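Local coordinates for PF04016 domain protein (Desulfitobacterium hafniense, PDB 3L5O) that is of unknown function but combines an enolase-like and a Rossmann-like fold, and may bind an adenosyl group and take part in heavy-metal chelation, at residues E22-M27 against V227-H231; I49-V55 against N244-F248; S180-P185 against R204-S209; Q234-M240 against Q264-K270. All coordinates share one frame; numbering follows the deposited sequence. Where two conformers were deposited one is given.

Contact 1. Residues E22-M27 against V227-H231; sequences EIYDAM and VLFEH
I23 and M27, one helical turn apart, close on the CD2 methyl of L228. I23 CG1 lies 3.5 Å from L228 CD2, and the two side chains cross at about a right angle. M27 CG, from the next turn of the helix, lies 3.8 Å from the same L228 CD2. M27 is a selenomethionine. One leucine methyl therefore serves both helix residues. The ethyl arm of I23 gets there because CG1 is turned anti to the backbone N (chi1 -168°), with the chain extended to CD1. That arm also runs past H231 in the opposite direction, with I23 CG1 3.9 Å from H231 CB.

The contact joins the first helix of the model, 22-29, to the 3-10 segment in the loop between strands 214-218 and 235-241. This loop links two neighbouring parallel strands of the seven-stranded, Rossmann-like sheet. L228 continues inward to L236 of strand 235-241, and I23 also touches L202 and L206 of helix 202-208.

The H231 ring leans on the helix. I23 CA sits 4.1 Å above one ring face, displaced toward the rim. H231 NE2 is 3.4 Å from A26 CB, which approaches the ring obliquely. With CG beside the backbone N (chi1 -75°), the imidazole is swung over the first turn of helix 22-29. E22 OE1 stays 4.8 Å from H231 ND1, too far for a direct bond; if the histidine were protonated, the carboxylate would probably still attract it. V227 adds a looser touch, its CG2 standing 4.2 Å from A26 CB.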
loop_
_atom_site.group_PDB
_atom_site.type_symbol
_atom_site.label_atom_id
_atom_site.label_comp_id
_atom_site.label_asym_id
_atom_site.label_seq_id
_atom_site.Cartn_x
_atom_site.Cartn_y
_atom_site.Cartn_z
ATOM N N GLU A 22 -9.787 11.836 6.434
ATOM C CA GLU A 22 -8.777 12.865 6.251
ATOM C C GLU A 22 -7.544 12.371 5.575
ATOM O O GLU A 22 -6.999 13.056 4.740
ATOM C CB GLU A 22 -8.386 13.541 7.578
ATOM C CG GLU A 22 -9.419 14.564 8.026
ATOM C CD GLU A 22 -8.938 15.514 9.122
ATOM O OE1 GLU A 22 -7.790 15.353 9.642
ATOM O OE2 GLU A 22 -9.741 16.421 9.469
ATOM N N ILE A 23 -7.079 11.184 5.950
ATOM C CA ILE A 23 -5.888 10.621 5.329
ATOM C C ILE A 23 -6.123 10.331 3.852
ATOM O O ILE A 23 -5.216 10.486 3.058
ATOM C CB ILE A 23 -5.384 9.356 6.092
ATOM C CG1 ILE A 23 -3.982 8.973 5.603
ATOM C CG2 ILE A 23 -6.326 8.191 5.920
ATOM C CD1 ILE A 23 -3.310 7.864 6.427
ATOM N N TYR A 24 -7.332 9.910 3.496
ATOM C CA TYR A 24 -7.720 9.683 2.089
ATOM C C TYR A 24 -7.813 10.990 1.319
ATOM O O TYR A 24 -7.280 11.083 0.216
ATOM C CB TYR A 24 -9.076 8.925 1.974
ATOM C CG TYR A 24 -8.996 7.503 2.481
ATOM C CD1 TYR A 24 -9.203 7.210 3.824
ATOM C CD2 TYR A 24 -8.635 6.464 1.631
ATOM C CE1 TYR A 24 -9.077 5.912 4.305
ATOM C CE2 TYR A 24 -8.526 5.153 2.114
ATOM C CZ TYR A 24 -8.742 4.887 3.451
ATOM O OH TYR A 24 -8.608 3.599 3.955
ATOM N N ASP A 25 -8.494 11.979 1.899
ATOM C CA ASP A 25 -8.616 13.327 1.320
ATOM C C ASP A 25 -7.221 13.981 1.122
ATOM O O ASP A 25 -6.964 14.592 0.120
ATOM C CB ASP A 25 -9.447 14.215 2.251
ATOM C CG ASP A 25 -10.914 13.779 2.383
ATOM O OD1 ASP A 25 -11.479 13.192 1.413
ATOM O OD2 ASP A 25 -11.576 14.068 3.433
ATOM N N ALA A 26 -6.324 13.824 2.083
ATOM C CA ALA A 26 -4.931 14.313 1.968
ATOM C C ALA A 26 -4.224 13.733 0.729
ATOM O O ALA A 26 -3.558 14.456 0.003
ATOM C CB ALA A 26 -4.138 13.941 3.237
HETATM N N MSE A 27 -4.364 12.432 0.500
HETATM C CA MSE A 27 -3.752 11.771 -0.662
HETATM C C MSE A 27 -4.359 12.259 -1.958
HETATM O O MSE A 27 -3.647 12.598 -2.904
HETATM C CB MSE A 27 -3.918 10.257 -0.600
HETATM C CG MSE A 27 -3.141 9.593 0.477
HETATM SE SE MSE A 27 -3.286 7.631 0.346
HETATM C CE MSE A 27 -4.941 7.267 0.777
ATOM N N VAL A 227 3.027 13.390 2.688
ATOM C CA VAL A 227 1.896 13.948 3.423
ATOM C C VAL A 227 1.365 12.943 4.462
ATOM O O VAL A 227 0.903 13.317 5.542
ATOM C CB VAL A 227 0.762 14.436 2.451
ATOM C CG1 VAL A 227 -0.020 13.266 1.871
ATOM C CG2 VAL A 227 -0.170 15.428 3.134
ATOM N N LEU A 228 1.485 11.659 4.164
ATOM C CA LEU A 228 1.130 10.611 5.129
ATOM C C LEU A 228 1.883 10.698 6.477
ATOM O O LEU A 228 1.367 10.255 7.498
ATOM C CB LEU A 228 1.279 9.222 4.479
ATOM C CG LEU A 228 0.382 8.990 3.241
ATOM C CD1 LEU A 228 0.709 7.714 2.499
ATOM C CD2 LEU A 228 -1.104 9.018 3.588
ATOM N N PHE A 229 3.069 11.308 6.498
ATOM C CA PHE A 229 3.838 11.461 7.731
ATOM C C PHE A 229 3.209 12.487 8.673
ATOM O O PHE A 229 3.555 12.568 9.846
ATOM C CB PHE A 229 5.280 11.884 7.427
ATOM C CG PHE A 229 6.058 10.908 6.574
ATOM C CD1 PHE A 229 5.957 9.533 6.768
ATOM C CD2 PHE A 229 6.933 11.382 5.600
ATOM C CE1 PHE A 229 6.679 8.650 5.982
ATOM C CE2 PHE A 229 7.673 10.501 4.827
ATOM C CZ PHE A 229 7.544 9.141 5.020
ATOM N N GLU A 230 2.294 13.275 8.121
ATOM C CA GLU A 230 1.483 14.238 8.859
ATOM C C GLU A 230 0.164 13.600 9.311
ATOM O O GLU A 230 -0.626 14.228 10.010
ATOM C CB GLU A 230 1.248 15.482 7.973
ATOM C CG GLU A 230 2.543 16.056 7.366
ATOM C CD GLU A 230 2.309 17.096 6.251
ATOM O OE1 GLU A 230 1.181 17.639 6.135
ATOM O OE2 GLU A 230 3.256 17.380 5.472
ATOM N N HIS A 231 -0.047 12.332 8.939
ATOM C CA HIS A 231 -1.299 11.631 9.193
ATOM C C HIS A 231 -1.080 10.301 9.905
ATOM O O HIS A 231 -1.774 9.323 9.629
ATOM C CB HIS A 231 -2.080 11.438 7.878
ATOM C CG HIS A 231 -2.734 12.694 7.404
ATOM N ND1 HIS A 231 -3.879 13.186 7.986
ATOM C CD2 HIS A 231 -2.356 13.604 6.477
ATOM C CE1 HIS A 231 -4.188 14.341 7.424
ATOM N NE2 HIS A 231 -3.282 14.616 6.502
#

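Contact 2. Residues I49-V55 against N244-F248; sequences IRSGNGV and NARAF
A beta hairpin with a type II' turn, S51 to G54, packs against the start of helix 244-251. The hairpin joins strands 46-51 and 54-59 of the three-stranded antiparallel sheet. Strand 49-51 and helix 244-248 run nearly antiparallel, at 158°.

N244 reaches the turn with its amide. N244 ND2 donates to N53 O over 3.1 Å, and the bond is nearly straight at 169°. The acceptor lies in the N244 amide plane. The donor, however, stands above the carbonyl plane of N53, not on a lone pair. The oxygen end of this amide meets V55, whose CG2 is 3.4 Å from N244 OD1. V55 CG2 is placed there beside the backbone N, while CG1 is anti to it (chi1 172°) and faces A247 CB at 4.5 Å.

F248 presents its ring edge to the strand. Its CZ lies 3.7 Å from R50 N, near the ring plane, and 4.0 Å from R50 CB. R50 bends at chi3 and turns back over the hairpin, where R50 NH1 donates to G52 O at 2.9 Å. R50 NE makes a salt bridge with E39.

Were N244 replaced by an alanine, the N53 carbonyl would probably lose this donor and a gap would open beside the V55 methyl. The contact thus pairs one directional polar bond at the turn with apolar packing along the strands. This hydrogen bond probably helps hold the turn of the hairpin close to the first turn of the helix.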
loop_
_atom_site.group_PDB
_atom_site.type_symbol
_atom_site.label_atom_id
_atom_site.label_comp_id
_atom_site.label_asym_id
_atom_site.label_seq_id
_atom_site.Cartn_x
_atom_site.Cartn_y
_atom_site.Cartn_z
ATOM N N ILE A 49 -2.812 1.264 -12.945
ATOM C CA ILE A 49 -3.058 2.456 -13.738
ATOM C C ILE A 49 -1.741 3.102 -14.148
ATOM O O ILE A 49 -0.831 3.190 -13.361
ATOM C CB ILE A 49 -3.929 3.451 -12.921
ATOM C CG1 ILE A 49 -5.320 2.845 -12.720
ATOM C CG2 ILE A 49 -3.994 4.809 -13.576
ATOM C CD1 ILE A 49 -6.364 3.798 -12.209
ATOM N N ARG A 50 -1.671 3.534 -15.405
ATOM C CA ARG A 50 -0.641 4.437 -15.915
ATOM C C ARG A 50 -1.209 5.823 -16.113
ATOM O O ARG A 50 -2.277 5.962 -16.683
ATOM C CB ARG A 50 -0.140 3.973 -17.277
ATOM C CG ARG A 50 1.043 4.792 -17.773
ATOM C CD ARG A 50 1.749 4.200 -18.999
ATOM N NE ARG A 50 0.889 4.159 -20.194
ATOM C CZ ARG A 50 0.551 5.194 -20.938
ATOM N NH1 ARG A 50 0.970 6.416 -20.637
ATOM N NH2 ARG A 50 -0.233 5.016 -22.000
ATOM N N SER A 51 -0.484 6.838 -15.642
ATOM C CA SER A 51 -0.717 8.236 -16.001
ATOM C C SER A 51 0.631 8.764 -16.463
ATOM O O SER A 51 1.545 8.850 -15.643
ATOM C CB SER A 51 -1.183 9.072 -14.792
ATOM O OG SER A 51 -1.376 10.448 -15.147
ATOM N N GLY A 52 0.737 9.124 -17.752
ATOM C CA GLY A 52 2.021 9.396 -18.381
ATOM C C GLY A 52 3.073 8.304 -18.224
ATOM O O GLY A 52 2.870 7.163 -18.636
ATOM N N ASN A 53 4.202 8.669 -17.622
ATOM C CA ASN A 53 5.301 7.744 -17.289
ATOM C C ASN A 53 5.166 7.021 -15.917
ATOM O O ASN A 53 6.016 6.198 -15.546
ATOM C CB ASN A 53 6.611 8.558 -17.377
ATOM C CG ASN A 53 7.840 7.792 -16.936
ATOM O OD1 ASN A 53 8.160 6.731 -17.475
ATOM N ND2 ASN A 53 8.570 8.359 -15.971
ATOM N N GLY A 54 4.100 7.297 -15.174
ATOM C CA GLY A 54 3.952 6.789 -13.824
ATOM C C GLY A 54 2.953 5.652 -13.752
ATOM O O GLY A 54 1.879 5.702 -14.365
ATOM N N VAL A 55 3.292 4.630 -12.982
ATOM C CA VAL A 55 2.436 3.466 -12.814
ATOM C C VAL A 55 2.185 3.193 -11.321
ATOM O O VAL A 55 3.128 3.053 -10.543
ATOM C CB VAL A 55 3.068 2.211 -13.479
ATOM C CG1 VAL A 55 2.257 0.945 -13.135
ATOM C CG2 VAL A 55 3.158 2.412 -14.965
ATOM N N ASN A 244 7.246 -0.223 -17.083
ATOM C CA ASN A 244 5.813 0.039 -17.218
ATOM C C ASN A 244 5.092 -1.040 -18.014
ATOM O O ASN A 244 4.135 -1.630 -17.530
ATOM C CB ASN A 244 5.568 1.405 -17.893
ATOM C CG ASN A 244 5.909 2.599 -16.987
ATOM O OD1 ASN A 244 6.394 2.436 -15.849
ATOM N ND2 ASN A 244 5.644 3.815 -17.495
ATOM N N ALA A 245 5.567 -1.295 -19.230
ATOM C CA ALA A 245 4.981 -2.311 -20.104
ATOM C C ALA A 245 4.925 -3.674 -19.402
ATOM O O ALA A 245 3.914 -4.377 -19.463
ATOM C CB ALA A 245 5.771 -2.404 -21.430
ATOM N N ARG A 246 5.986 -4.004 -18.674
ATOM C CA ARG A 246 6.092 -5.295 -18.017
ATOM C C ARG A 246 5.165 -5.423 -16.832
ATOM O O ARG A 246 4.560 -6.467 -16.638
ATOM C CB ARG A 246 7.525 -5.565 -17.570
ATOM C CG ARG A 246 7.698 -6.951 -17.009
ATOM C CD ARG A 246 9.107 -7.324 -16.637
ATOM N NE ARG A 246 9.139 -8.676 -16.082
ATOM C CZ ARG A 246 10.204 -9.458 -16.067
ATOM N NH1 ARG A 246 11.355 -9.040 -16.579
ATOM N NH2 ARG A 246 10.119 -10.675 -15.547
ATOM N N ALA A 247 5.066 -4.366 -16.030
ATOM C CA ALA A 247 4.135 -4.316 -14.909
ATOM C C ALA A 247 2.711 -4.664 -15.345
ATOM O O ALA A 247 2.014 -5.375 -14.652
ATOM C CB ALA A 247 4.170 -2.933 -14.267
ATOM N N PHE A 248 2.290 -4.151 -16.490
ATOM C CA PHE A 248 0.963 -4.458 -17.042
ATOM C C PHE A 248 0.840 -5.904 -17.512
ATOM O O PHE A 248 -0.193 -6.532 -17.308
ATOM C CB PHE A 248 0.610 -3.510 -18.182
ATOM C CG PHE A 248 -0.045 -2.216 -17.726
ATOM C CD1 PHE A 248 0.720 -1.171 -17.204
ATOM C CD2 PHE A 248 -1.423 -2.053 -17.821
ATOM C CE1 PHE A 248 0.117 0.029 -16.795
ATOM C CE2 PHE A 248 -2.024 -0.873 -17.426
ATOM C CZ PHE A 248 -1.250 0.177 -16.899
#

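Contact 3. Residues S180-P185 against R204-S209; sequences SEFILP and RLLELS
L208 projects from helix 202-208 toward S180 and L184 and buries more surface than any other residue of the contact. L208 CD1 lies 3.7 Å from S180 O, and L208 CB is 4.0 Å from L184 CB. L184 extends its CD1 to L205 CD2 at 3.7 Å and also to S209 OG. That hydroxyl is already committed to L205 O, so it meets L184 as a neighbour in packing. S180 OG likewise bonds to L177 O. At the end of the segment, P185 CA makes a CH...O contact of 3.3 Å with L208 O.

On the exposed rim, E181 and R204 form an ion pair. E181 bends at chi2 (-77°), which folds its carboxylate toward R204. R204 grips it side-on: NE donates to E181 OE2 and NH2 to E181 OE1, both at 2.9 Å. The carboxylate and guanidinium planes are only 18° apart. L208 CD2 lies 3.5 Å from E181 OE1, so the leucine runs under the salt bridge.

Inward, L205 touches I192 and S209 touches V190 of strand 189-193, while S180 touches L166 of strand 162-167. Helices set side by side over a parallel sheet in this way are typical of a Rossmann-like fold.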
loop_
_atom_site.group_PDB
_atom_site.type_symbol
_atom_site.label_atom_id
_atom_site.label_comp_id
_atom_site.label_asym_id
_atom_site.label_seq_id
_atom_site.Cartn_x
_atom_site.Cartn_y
_atom_site.Cartn_z
ATOM N N SER A 180 -6.601 -6.636 16.797
ATOM C CA SER A 180 -5.914 -5.340 16.715
ATOM C C SER A 180 -6.245 -4.420 17.874
ATOM O O SER A 180 -5.356 -3.764 18.405
ATOM C CB SER A 180 -6.219 -4.669 15.380
ATOM O OG SER A 180 -7.590 -4.419 15.235
ATOM N N GLU A 181 -7.512 -4.398 18.290
ATOM C CA GLU A 181 -7.946 -3.578 19.408
ATOM C C GLU A 181 -7.224 -3.928 20.716
ATOM O O GLU A 181 -7.033 -3.066 21.590
ATOM C CB GLU A 181 -9.464 -3.703 19.617
ATOM C CG GLU A 181 -10.325 -3.119 18.506
ATOM C CD GLU A 181 -10.415 -1.603 18.542
ATOM O OE1 GLU A 181 -10.197 -1.013 19.626
ATOM O OE2 GLU A 181 -10.692 -1.004 17.491
ATOM N N PHE A 182 -6.860 -5.198 20.834
ATOM C CA PHE A 182 -6.262 -5.756 22.022
ATOM C C PHE A 182 -4.735 -5.709 21.940
ATOM O O PHE A 182 -4.079 -5.521 22.927
ATOM C CB PHE A 182 -6.744 -7.203 22.240
ATOM C CG PHE A 182 -8.225 -7.322 22.516
ATOM C CD1 PHE A 182 -9.145 -7.234 21.496
ATOM C CD2 PHE A 182 -8.694 -7.474 23.806
ATOM C CE1 PHE A 182 -10.515 -7.326 21.756
ATOM C CE2 PHE A 182 -10.053 -7.581 24.062
ATOM C CZ PHE A 182 -10.958 -7.510 23.026
ATOM N N ILE A 183 -4.170 -5.860 20.752
ATOM C CA ILE A 183 -2.739 -6.092 20.612
ATOM C C ILE A 183 -1.972 -4.849 20.215
ATOM O O ILE A 183 -0.893 -4.601 20.772
ATOM C CB ILE A 183 -2.455 -7.192 19.545
ATOM C CG1 ILE A 183 -2.913 -8.541 20.072
ATOM C CG2 ILE A 183 -0.953 -7.242 19.195
ATOM C CD1 ILE A 183 -2.687 -9.623 19.133
ATOM N N LEU A 184 -2.471 -4.097 19.223
ATOM C CA LEU A 184 -1.684 -2.998 18.678
ATOM C C LEU A 184 -1.310 -1.903 19.676
ATOM O O LEU A 184 -0.233 -1.339 19.512
ATOM C CB LEU A 184 -2.318 -2.382 17.423
ATOM C CG LEU A 184 -2.416 -3.349 16.218
ATOM C CD1 LEU A 184 -2.990 -2.648 14.990
ATOM C CD2 LEU A 184 -1.082 -3.985 15.888
ATOM N N PRO A 185 -2.190 -1.520 20.616
ATOM C CA PRO A 185 -1.814 -0.532 21.642
ATOM C C PRO A 185 -0.634 -0.920 22.536
ATOM O O PRO A 185 -0.014 -0.018 23.107
ATOM C CB PRO A 185 -3.120 -0.331 22.431
ATOM C CG PRO A 185 -4.194 -0.633 21.435
ATOM C CD PRO A 185 -3.622 -1.861 20.723
ATOM N N ARG A 204 -8.388 3.337 11.788
ATOM C CA ARG A 204 -8.511 2.816 13.151
ATOM C C ARG A 204 -7.187 2.166 13.580
ATOM O O ARG A 204 -6.727 2.343 14.699
ATOM C CB ARG A 204 -9.672 1.829 13.285
ATOM C CG ARG A 204 -9.795 1.258 14.714
ATOM C CD ARG A 204 -9.908 2.354 15.766
ATOM N NE ARG A 204 -10.047 1.798 17.102
ATOM C CZ ARG A 204 -10.035 2.525 18.226
ATOM N NH1 ARG A 204 -9.872 3.826 18.175
ATOM N NH2 ARG A 204 -10.140 1.924 19.399
ATOM N N LEU A 205 -6.553 1.447 12.660
ATOM C CA LEU A 205 -5.272 0.832 12.941
ATOM C C LEU A 205 -4.235 1.853 13.350
ATOM O O LEU A 205 -3.464 1.616 14.272
ATOM C CB LEU A 205 -4.754 0.054 11.730
ATOM C CG LEU A 205 -5.554 -1.190 11.358
ATOM C CD1 LEU A 205 -4.995 -1.826 10.105
ATOM C CD2 LEU A 205 -5.636 -2.227 12.480
ATOM N N LEU A 206 -4.203 2.965 12.637
ATOM C CA LEU A 206 -3.328 4.094 13.001
ATOM C C LEU A 206 -3.585 4.635 14.396
ATOM O O LEU A 206 -2.633 4.907 15.128
ATOM C CB LEU A 206 -3.414 5.217 11.950
ATOM C CG LEU A 206 -2.860 4.826 10.556
ATOM C CD1 LEU A 206 -2.882 6.012 9.608
ATOM C CD2 LEU A 206 -1.459 4.251 10.680
ATOM N N GLU A 207 -4.849 4.802 14.772
ATOM C CA GLU A 207 -5.199 5.262 16.122
ATOM C C GLU A 207 -4.804 4.241 17.192
ATOM O O GLU A 207 -4.267 4.603 18.235
ATOM C CB GLU A 207 -6.689 5.592 16.205
ATOM C CG GLU A 207 -7.167 6.061 17.579
ATOM C CD GLU A 207 -6.812 7.516 17.927
ATOM O OE1 GLU A 207 -6.069 8.172 17.161
ATOM O OE2 GLU A 207 -7.288 7.999 18.978
ATOM N N LEU A 208 -5.024 2.957 16.931
ATOM C CA LEU A 208 -4.614 1.933 17.865
ATOM C C LEU A 208 -3.099 1.902 18.076
ATOM O O LEU A 208 -2.631 1.565 19.162
ATOM C CB LEU A 208 -5.078 0.556 17.364
ATOM C CG LEU A 208 -6.577 0.359 17.400
ATOM C CD1 LEU A 208 -6.948 -0.903 16.654
ATOM C CD2 LEU A 208 -7.024 0.321 18.824
ATOM N N SER A 209 -2.351 2.221 17.026
ATOM C CA SER A 209 -0.895 2.105 17.030
ATOM C C SER A 209 -0.180 3.422 17.361
ATOM O O SER A 209 1.039 3.485 17.323
ATOM C CB SER A 209 -0.435 1.620 15.647
ATOM O OG SER A 209 -1.151 0.453 15.236
#

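Contact 4. Residues Q234-M240 against Q264-K270; sequences QELSGFM and QKVTIKK. With EDO (1,2-ethanediol), chain F; EDO (1,2-ethanediol), chain G.
An antiparallel strand pair closes one edge of the seven-stranded, Rossmann-like sheet. Strand 263-269 is its outermost member and runs against strand 235-241. Main-chain bonds join the hydrogen-bonded pairs L236-I268, G238-V266 and M240-Q264, and K270 N adds a bond to Q234 O.

One face carries E235, S237, F239, K265, T267 and K269. S237 OG and T267 OG1 share a hydrogen bond of 3.1 Å. E235 extends with CG anti to its amide nitrogen (chi1 178°), bringing its CD 3.5 Å from T267 CG2. K269 lies alongside E235 and points the same way, but the salt bridge is long, 3.9 Å from E235 OE1 to K269 NZ. On the other face, L236 CB meets I268 CG1 at 4.0 Å.

K265 stretches past two ethanediol molecules, probably from the crystallisation liquor. K265 NZ donates to O1 of the ethanediol of chain G at 2.8 Å, and K265 makes a cation-pi contact with Y260. A serine in place of K265 would probably leave Y260 without its cationic partner and that ethanediol O1 without this donor.

Q234 OE1 bonds to I215 N and K270 NZ to F229 O. Q234 NE2 and K270 NZ share a water, 2.8 Å from Q234 NE2.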
loop_
_atom_site.group_PDB
_atom_site.type_symbol
_atom_site.label_atom_id
_atom_site.label_comp_id
_atom_site.label_asym_id
_atom_site.label_seq_id
_atom_site.Cartn_x
_atom_site.Cartn_y
_atom_site.Cartn_z
ATOM N N GLN A 234 5.047 6.918 10.176
ATOM C CA GLN A 234 6.445 7.353 10.214
ATOM C C GLN A 234 7.339 6.700 9.157
ATOM O O GLN A 234 8.498 7.073 9.017
ATOM C CB GLN A 234 7.043 7.158 11.604
ATOM C CG GLN A 234 6.349 7.968 12.688
ATOM C CD GLN A 234 5.056 7.328 13.167
ATOM O OE1 GLN A 234 5.040 6.163 13.533
ATOM N NE2 GLN A 234 3.973 8.111 13.185
ATOM N N GLU A 235 6.813 5.738 8.403
ATOM C CA GLU A 235 7.581 5.137 7.313
ATOM C C GLU A 235 6.666 4.537 6.255
ATOM O O GLU A 235 5.591 4.008 6.536
ATOM C CB GLU A 235 8.568 4.070 7.842
ATOM C CG GLU A 235 9.399 3.351 6.762
ATOM C CD GLU A 235 10.359 2.299 7.333
ATOM O OE1 GLU A 235 11.250 2.666 8.093
ATOM O OE2 GLU A 235 10.232 1.100 7.004
ATOM N N LEU A 236 7.124 4.605 5.021
ATOM C CA LEU A 236 6.383 4.086 3.897
ATOM C C LEU A 236 7.323 3.239 3.081
ATOM O O LEU A 236 8.347 3.708 2.593
ATOM C CB LEU A 236 5.837 5.232 3.039
ATOM C CG LEU A 236 4.969 6.253 3.768
ATOM C CD1 LEU A 236 4.807 7.492 2.907
ATOM C CD2 LEU A 236 3.632 5.665 4.170
ATOM N N SER A 237 6.977 1.970 2.956
ATOM C CA SER A 237 7.800 0.999 2.253
ATOM C C SER A 237 7.020 0.465 1.072
ATOM O O SER A 237 6.173 -0.389 1.236
ATOM C CB SER A 237 8.175 -0.139 3.205
ATOM O OG SER A 237 9.084 0.317 4.189
ATOM N N GLY A 238 7.297 0.980 -0.109
ATOM C CA GLY A 238 6.584 0.560 -1.296
ATOM C C GLY A 238 7.477 0.084 -2.417
ATOM O O GLY A 238 8.472 -0.594 -2.213
ATOM N N PHE A 239 7.129 0.514 -3.614
ATOM C CA PHE A 239 7.581 -0.122 -4.834
ATOM C C PHE A 239 7.590 0.923 -5.960
ATOM O O PHE A 239 6.626 1.648 -6.145
ATOM C CB PHE A 239 6.633 -1.276 -5.181
ATOM C CG PHE A 239 7.072 -2.084 -6.362
ATOM C CD1 PHE A 239 8.158 -2.934 -6.260
ATOM C CD2 PHE A 239 6.397 -1.991 -7.572
ATOM C CE1 PHE A 239 8.581 -3.678 -7.338
ATOM C CE2 PHE A 239 6.804 -2.734 -8.661
ATOM C CZ PHE A 239 7.895 -3.585 -8.545
HETATM N N MSE A 240 8.698 1.007 -6.683
HETATM C CA MSE A 240 8.786 1.846 -7.888
HETATM C C MSE A 240 8.759 0.930 -9.105
HETATM O O MSE A 240 9.621 0.096 -9.259
HETATM C CB MSE A 240 10.106 2.626 -7.827
HETATM C CG MSE A 240 10.441 3.511 -9.002
HETATM SE SE MSE A 240 9.055 4.779 -9.235
HETATM C CE MSE A 240 9.081 5.540 -7.344
ATOM N N GLN A 264 11.518 -2.036 -8.255
ATOM C CA GLN A 264 12.447 -1.941 -7.139
ATOM C C GLN A 264 11.681 -1.519 -5.884
ATOM O O GLN A 264 10.823 -0.655 -5.958
ATOM C CB GLN A 264 13.479 -0.873 -7.509
ATOM C CG GLN A 264 14.452 -0.410 -6.429
ATOM C CD GLN A 264 15.457 0.611 -6.974
ATOM O OE1 GLN A 264 15.270 1.155 -8.070
ATOM N NE2 GLN A 264 16.522 0.869 -6.213
ATOM N N LYS A 265 11.988 -2.119 -4.742
ATOM C CA LYS A 265 11.430 -1.680 -3.472
ATOM C C LYS A 265 12.052 -0.337 -3.076
ATOM O O LYS A 265 13.238 -0.108 -3.314
ATOM C CB LYS A 265 11.702 -2.708 -2.365
ATOM C CG LYS A 265 11.044 -4.083 -2.594
ATOM C CD LYS A 265 11.366 -5.062 -1.483
ATOM C CE LYS A 265 10.451 -6.278 -1.531
ATOM N NZ LYS A 265 10.798 -7.329 -0.534
ATOM N N VAL A 266 11.250 0.530 -2.463
ATOM C CA VAL A 266 11.713 1.822 -1.975
ATOM C C VAL A 266 11.042 2.184 -0.634
ATOM O O VAL A 266 9.849 1.968 -0.436
ATOM C CB VAL A 266 11.440 2.955 -3.008
ATOM C CG1 VAL A 266 12.004 2.617 -4.377
ATOM C CG2 VAL A 266 9.983 3.206 -3.146
ATOM N N THR A 267 11.811 2.782 0.259
ATOM C CA THR A 267 11.338 3.131 1.594
ATOM C C THR A 267 11.616 4.611 1.883
ATOM O O THR A 267 12.734 5.076 1.661
ATOM C CB THR A 267 12.054 2.233 2.630
ATOM O OG1 THR A 267 11.605 0.876 2.495
ATOM C CG2 THR A 267 11.687 2.625 4.060
ATOM N N ILE A 268 10.613 5.365 2.328
ATOM C CA ILE A 268 10.874 6.692 2.883
ATOM C C ILE A 268 10.490 6.751 4.351
ATOM O O ILE A 268 9.494 6.164 4.766
ATOM C CB ILE A 268 10.215 7.842 2.067
ATOM C CG1 ILE A 268 8.781 7.514 1.650
ATOM C CG2 ILE A 268 11.035 8.121 0.828
ATOM C CD1 ILE A 268 8.117 8.650 0.877
ATOM N N LYS A 269 11.336 7.409 5.134
ATOM C CA LYS A 269 11.075 7.661 6.537
ATOM C C LYS A 269 10.751 9.131 6.788
ATOM O O LYS A 269 11.230 10.028 6.089
ATOM C CB LYS A 269 12.282 7.273 7.386
ATOM C CG LYS A 269 12.653 5.790 7.372
ATOM C CD LYS A 269 13.753 5.535 8.404
ATOM C CE LYS A 269 14.180 4.072 8.484
ATOM N NZ LYS A 269 14.912 3.628 7.268
ATOM N N LYS A 270 9.943 9.362 7.816
ATOM C CA LYS A 270 9.602 10.704 8.270
ATOM C C LYS A 270 10.848 11.394 8.844
ATOM O O LYS A 270 11.658 10.790 9.563
ATOM C CB LYS A 270 8.499 10.616 9.322
ATOM C CG LYS A 270 8.164 11.901 10.000
ATOM C CD LYS A 270 7.014 11.719 10.955
ATOM C CE LYS A 270 6.695 13.029 11.650
ATOM N NZ LYS A 270 5.246 13.170 11.947
ATOM O OXT LYS A 270 11.104 12.579 8.609
HETATM C C1 EDO F . 7.326 -3.454 -0.038
HETATM O O1 EDO F . 6.950 -4.050 -1.271
HETATM C C2 EDO F . 8.834 -3.374 0.156
HETATM O O2 EDO F . 9.323 -2.039 0.289
HETATM C C1 EDO G . 8.381 -6.249 2.328
HETATM O O1 EDO G . 9.646 -6.110 1.716
HETATM C C2 EDO G . 7.400 -6.858 1.353
HETATM O O2 EDO G . 7.161 -8.204 1.719
HETATM O O HOH W 1 3.770 10.713 12.184
#

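In the fold
From the N terminus, helix 22-29 opens contact 1, and the hairpin of strands 46-51 and 54-59 opens contact 2. The chain then enters the seven-stranded sheet. Contact 3 closes a short loop there, between helices 180-183 and 202-208, and is nested inside the loops of contacts 1 and 2. Contact 1 closes at 227-231, where I23 and H231 touch L206 of contact 3. Contact 4 opens next, with F229 packing on its strands. Helix 244-251, between those strands, closes contact 2, so contacts 2 and 4 cross, as do 1 and 2. Contacts 1 and 2 tie N-terminal elements to the Rossmann-like part; 3 and 4 lie within it.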